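Local atomic coordinates of thioesterase domain-containing protein (Pseudomonas aeruginosa, PDB entry 1ZKI), a protein that adopts the hotdog fold and probably hydrolyses acyl-CoA thioesters, as other members of its thioesterase family do. Residues L54-C66 with V114-F128. Numbering follows the deposited sequence.
Sequences LFSLMDVTMGLAC and VRQGDKLVAKGQGTF
The central helix of the hotdog fold packs here on the hairpin 114-128 of the curved antiparallel sheet, segment 54-66 of helix 51-70 running at 48° to strand segment 119-128. Its first turns meet a beta bulge, where V121 and A122 both face V114 and donate their backbone N-H groups to V114 O. L54 CD2 sits between V114 CG1 and V121 CG1, 3.9 Å from each, and CD1 also touches V121 CG1, while L57 meets V114 tip to tip. In selenomethionine M58 the anti chi1 (-176°) and extended chi2 lay SE 3.6 Å from G124 CA; the bend at chi3 (-67°) turns CE to V114 CG2 and G124 N. Selenomethionine M62 stays extended, its CE 3.6 Å from Q125 N, over backbone bared by G124 and G126. At the far end F128 presents one ring face to C66 SG, 4.0 Å from the ring centroid, a sulfur-aromatic contact; M62 CB and G63 N approach the same ring obliquely. D59 OD1 is near F128 CZ but hydrogen-bonds to T78 OG1. K123 points away from the helix, its NZ pairing with E111 of its own chain and E111 of the second subunit. Between helix and hairpin, apolar, sulfur and selenium packing replaces directional bonding.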
loop_
_atom_site.group_PDB
_atom_site.type_symbol
_atom_site.label_atom_id
_atom_site.label_comp_id
_atom_site.label_asym_id
_atom_site.label_seq_id
_atom_site.Cartn_x
_atom_site.Cartn_y
_atom_site.Cartn_z
ATOM N N LEU A 54 7.352 -14.732 2.230
ATOM C CA LEU A 54 6.241 -13.873 1.806
ATOM C C LEU A 54 6.736 -12.610 1.097
ATOM O O LEU A 54 6.179 -12.220 0.059
ATOM C CB LEU A 54 5.370 -13.506 2.996
ATOM C CG LEU A 54 4.482 -14.650 3.497
ATOM C CD1 LEU A 54 3.904 -14.389 4.912
ATOM C CD2 LEU A 54 3.345 -14.961 2.514
ATOM N N PHE A 55 7.775 -11.975 1.633
ATOM C CA PHE A 55 8.318 -10.807 0.968
ATOM C C PHE A 55 8.895 -11.174 -0.403
ATOM O O PHE A 55 8.714 -10.432 -1.363
ATOM C CB PHE A 55 9.376 -10.127 1.828
ATOM C CG PHE A 55 10.004 -8.951 1.159
ATOM C CD1 PHE A 55 9.498 -7.667 1.374
ATOM C CD2 PHE A 55 11.074 -9.134 0.277
ATOM C CE1 PHE A 55 10.069 -6.560 0.737
ATOM C CE2 PHE A 55 11.658 -8.045 -0.373
ATOM C CZ PHE A 55 11.161 -6.750 -0.139
ATOM N N SER A 56 9.599 -12.303 -0.490
ATOM C CA SER A 56 10.205 -12.745 -1.749
ATOM C C SER A 56 9.115 -12.933 -2.801
ATOM O O SER A 56 9.239 -12.475 -3.923
ATOM C CB SER A 56 10.988 -14.037 -1.540
ATOM O OG SER A 56 12.084 -13.810 -0.660
ATOM N N LEU A 57 8.028 -13.582 -2.404
ATOM C CA LEU A 57 6.868 -13.710 -3.261
ATOM C C LEU A 57 6.395 -12.338 -3.745
ATOM O O LEU A 57 6.216 -12.123 -4.966
ATOM C CB LEU A 57 5.761 -14.421 -2.497
ATOM C CG LEU A 57 4.368 -14.361 -3.120
ATOM C CD1 LEU A 57 4.355 -15.104 -4.468
ATOM C CD2 LEU A 57 3.375 -14.969 -2.130
HETATM N N MSE A 58 6.227 -11.399 -2.811
HETATM C CA MSE A 58 5.759 -10.074 -3.179
HETATM C C MSE A 58 6.713 -9.356 -4.148
HETATM O O MSE A 58 6.281 -8.823 -5.161
HETATM C CB MSE A 58 5.524 -9.211 -1.933
HETATM C CG MSE A 58 4.951 -7.853 -2.287
HETATM SE SE MSE A 58 4.458 -6.950 -0.657
HETATM C CE MSE A 58 2.995 -8.148 -0.154
ATOM N N ASP A 59 8.005 -9.360 -3.835
ATOM C CA ASP A 59 8.993 -8.674 -4.684
ATOM C C ASP A 59 8.976 -9.241 -6.118
ATOM O O ASP A 59 8.997 -8.491 -7.115
ATOM C CB ASP A 59 10.387 -8.785 -4.060
ATOM C CG ASP A 59 11.451 -8.115 -4.909
ATOM O OD1 ASP A 59 11.384 -6.883 -5.115
ATOM O OD2 ASP A 59 12.317 -8.832 -5.421
ATOM N N VAL A 60 8.915 -10.566 -6.232
ATOM C CA VAL A 60 8.875 -11.200 -7.546
ATOM C C VAL A 60 7.613 -10.827 -8.327
ATOM O O VAL A 60 7.692 -10.507 -9.512
ATOM C CB VAL A 60 9.069 -12.720 -7.444
ATOM C CG1 VAL A 60 8.736 -13.415 -8.765
ATOM C CG2 VAL A 60 10.545 -13.027 -7.003
ATOM N N THR A 61 6.462 -10.886 -7.663
ATOM C CA THR A 61 5.191 -10.527 -8.304
ATOM C C THR A 61 5.195 -9.061 -8.763
ATOM O O THR A 61 4.750 -8.745 -9.860
ATOM C CB THR A 61 3.987 -10.777 -7.364
ATOM O OG1 THR A 61 4.099 -12.089 -6.796
ATOM C CG2 THR A 61 2.675 -10.701 -8.160
HETATM N N MSE A 62 5.691 -8.169 -7.905
HETATM C CA MSE A 62 5.819 -6.756 -8.271
HETATM C C MSE A 62 6.736 -6.561 -9.483
HETATM O O MSE A 62 6.412 -5.790 -10.367
HETATM C CB MSE A 62 6.313 -5.937 -7.082
HETATM C CG MSE A 62 5.294 -5.792 -5.977
HETATM SE SE MSE A 62 6.239 -4.789 -4.527
HETATM C CE MSE A 62 4.666 -4.181 -3.557
ATOM N N GLY A 63 7.864 -7.276 -9.535
ATOM C CA GLY A 63 8.765 -7.195 -10.692
ATOM C C GLY A 63 8.081 -7.606 -11.992
ATOM O O GLY A 63 8.275 -6.976 -13.040
ATOM N N LEU A 64 7.288 -8.675 -11.916
ATOM C CA LEU A 64 6.552 -9.188 -13.067
ATOM C C LEU A 64 5.453 -8.219 -13.509
ATOM O O LEU A 64 5.219 -8.034 -14.701
ATOM C CB LEU A 64 5.988 -10.572 -12.740
ATOM C CG LEU A 64 7.012 -11.722 -12.729
ATOM C CD1 LEU A 64 6.297 -13.037 -12.348
ATOM C CD2 LEU A 64 7.717 -11.854 -14.084
ATOM N N ALA A 65 4.778 -7.589 -12.541
ATOM C CA ALA A 65 3.807 -6.540 -12.858
ATOM C C ALA A 65 4.492 -5.389 -13.590
ATOM O O ALA A 65 3.975 -4.902 -14.587
ATOM C CB ALA A 65 3.102 -6.034 -11.587
ATOM N N CYS A 66 5.676 -4.986 -13.121
ATOM C CA CYS A 66 6.443 -3.941 -13.810
ATOM C C CYS A 66 6.788 -4.356 -15.226
ATOM O O CYS A 66 6.591 -3.593 -16.158
ATOM C CB CYS A 66 7.699 -3.598 -13.038
ATOM S SG CYS A 66 7.272 -2.665 -11.593
ATOM N N VAL A 114 -1.088 -10.430 -0.653
ATOM C CA VAL A 114 -0.964 -11.880 -0.596
ATOM C C VAL A 114 -2.197 -12.390 0.121
ATOM O O VAL A 114 -2.571 -11.858 1.177
ATOM C CB VAL A 114 0.296 -12.310 0.177
ATOM C CG1 VAL A 114 0.398 -13.850 0.245
ATOM C CG2 VAL A 114 1.555 -11.691 -0.477
ATOM N N ARG A 115 -2.824 -13.408 -0.456
ATOM C CA ARG A 115 -4.046 -13.969 0.112
ATOM C C ARG A 115 -4.001 -15.485 0.114
ATOM O O ARG A 115 -3.281 -16.109 -0.666
ATOM C CB ARG A 115 -5.272 -13.526 -0.695
ATOM C CG ARG A 115 -5.609 -12.055 -0.566
ATOM C CD ARG A 115 -6.957 -11.730 -1.241
ATOM N NE ARG A 115 -7.276 -10.340 -0.965
ATOM C CZ ARG A 115 -7.945 -9.923 0.100
ATOM N NH1 ARG A 115 -8.416 -10.794 0.982
ATOM N NH2 ARG A 115 -8.145 -8.630 0.277
ATOM N N GLN A 116 -4.818 -16.074 0.974
ATOM C CA GLN A 116 -5.195 -17.475 0.819
ATOM C C GLN A 116 -6.726 -17.460 0.830
ATOM O O GLN A 116 -7.350 -17.339 1.889
ATOM C CB GLN A 116 -4.620 -18.317 1.956
ATOM C CG GLN A 116 -4.856 -19.806 1.793
ATOM C CD GLN A 116 -4.148 -20.600 2.870
ATOM O OE1 GLN A 116 -4.593 -20.628 4.016
ATOM N NE2 GLN A 116 -3.058 -21.258 2.510
ATOM N N GLY A 117 -7.332 -17.531 -0.350
ATOM C CA GLY A 117 -8.778 -17.322 -0.471
ATOM C C GLY A 117 -9.201 -15.972 0.087
ATOM O O GLY A 117 -8.652 -14.936 -0.298
ATOM N N ASP A 118 -10.161 -16.004 1.015
ATOM C CA ASP A 118 -10.681 -14.799 1.682
ATOM C C ASP A 118 -9.874 -14.405 2.933
ATOM O O ASP A 118 -10.367 -13.674 3.802
ATOM C CB ASP A 118 -12.174 -14.960 2.029
ATOM C CG ASP A 118 -12.421 -15.863 3.243
ATOM O OD1 ASP A 118 -11.563 -16.704 3.563
ATOM O OD2 ASP A 118 -13.492 -15.730 3.883
ATOM N N LYS A 119 -8.645 -14.902 3.025
ATOM C CA LYS A 119 -7.749 -14.497 4.099
ATOM C C LYS A 119 -6.679 -13.557 3.553
ATOM O O LYS A 119 -5.881 -13.952 2.697
ATOM C CB LYS A 119 -7.105 -15.711 4.771
ATOM C CG LYS A 119 -8.087 -16.837 5.146
ATOM C CD LYS A 119 -7.287 -18.038 5.600
ATOM C CE LYS A 119 -8.073 -19.318 5.431
ATOM N NZ LYS A 119 -7.132 -20.465 5.303
ATOM N N LEU A 120 -6.652 -12.316 4.050
ATOM C CA LEU A 120 -5.560 -11.400 3.712
ATOM C C LEU A 120 -4.351 -11.728 4.568
ATOM O O LEU A 120 -4.416 -11.672 5.806
ATOM C CB LEU A 120 -5.977 -9.936 3.902
ATOM C CG LEU A 120 -4.925 -8.883 3.554
ATOM C CD1 LEU A 120 -4.480 -8.953 2.104
ATOM C CD2 LEU A 120 -5.452 -7.463 3.882
ATOM N N VAL A 121 -3.258 -12.085 3.905
ATOM C CA VAL A 121 -2.040 -12.509 4.599
ATOM C C VAL A 121 -1.027 -11.367 4.726
ATOM O O VAL A 121 -0.413 -11.183 5.797
ATOM C CB VAL A 121 -1.395 -13.726 3.875
ATOM C CG1 VAL A 121 0.015 -14.029 4.419
ATOM C CG2 VAL A 121 -2.318 -14.963 4.022
ATOM N N ALA A 122 -0.820 -10.627 3.640
ATOM C CA ALA A 122 0.165 -9.515 3.673
ATOM C C ALA A 122 -0.205 -8.475 2.628
ATOM O O ALA A 122 -0.952 -8.760 1.695
ATOM C CB ALA A 122 1.586 -10.042 3.427
ATOM N N LYS A 123 0.295 -7.260 2.812
ATOM C CA LYS A 123 0.008 -6.173 1.880
ATOM C C LYS A 123 1.278 -5.348 1.804
ATOM O O LYS A 123 1.969 -5.169 2.817
ATOM C CB LYS A 123 -1.131 -5.292 2.400
ATOM C CG LYS A 123 -1.521 -4.146 1.442
ATOM C CD LYS A 123 -2.457 -4.674 0.345
ATOM C CE LYS A 123 -2.299 -3.938 -0.990
ATOM N NZ LYS A 123 -2.949 -2.631 -1.023
ATOM N N GLY A 124 1.614 -4.874 0.609
ATOM C CA GLY A 124 2.805 -4.009 0.485
ATOM C C GLY A 124 2.763 -3.028 -0.657
ATOM O O GLY A 124 1.851 -3.073 -1.492
ATOM N N GLN A 125 3.779 -2.169 -0.691
ATOM C CA GLN A 125 3.890 -1.092 -1.662
ATOM C C GLN A 125 5.367 -0.861 -1.861
ATOM O O GLN A 125 6.120 -0.857 -0.888
ATOM C CB GLN A 125 3.247 0.166 -1.069
ATOM C CG GLN A 125 3.167 1.361 -1.982
ATOM C CD GLN A 125 2.491 2.545 -1.293
ATOM O OE1 GLN A 125 3.065 3.641 -1.206
ATOM N NE2 GLN A 125 1.286 2.318 -0.770
ATOM N N GLY A 126 5.782 -0.688 -3.109
ATOM C CA GLY A 126 7.210 -0.470 -3.417
ATOM C C GLY A 126 7.427 0.413 -4.626
ATOM O O GLY A 126 6.469 0.779 -5.341
ATOM N N THR A 127 8.696 0.728 -4.870
ATOM C CA THR A 127 9.078 1.663 -5.910
ATOM C C THR A 127 10.154 0.965 -6.706
ATOM O O THR A 127 11.099 0.402 -6.135
ATOM C CB THR A 127 9.632 2.960 -5.312
ATOM O OG1 THR A 127 8.793 3.383 -4.232
ATOM C CG2 THR A 127 9.725 4.092 -6.386
ATOM N N PHE A 128 10.005 1.009 -8.025
ATOM C CA PHE A 128 10.972 0.420 -8.953
ATOM C C PHE A 128 11.621 1.518 -9.780
ATOM O O PHE A 128 11.004 2.558 -10.059
ATOM C CB PHE A 128 10.253 -0.599 -9.854
ATOM C CG PHE A 128 10.032 -1.936 -9.204
ATOM C CD1 PHE A 128 10.732 -3.050 -9.644
ATOM C CD2 PHE A 128 9.154 -2.082 -8.138
ATOM C CE1 PHE A 128 10.549 -4.295 -9.051
ATOM C CE2 PHE A 128 8.965 -3.325 -7.512
ATOM C CZ PHE A 128 9.662 -4.437 -7.971
#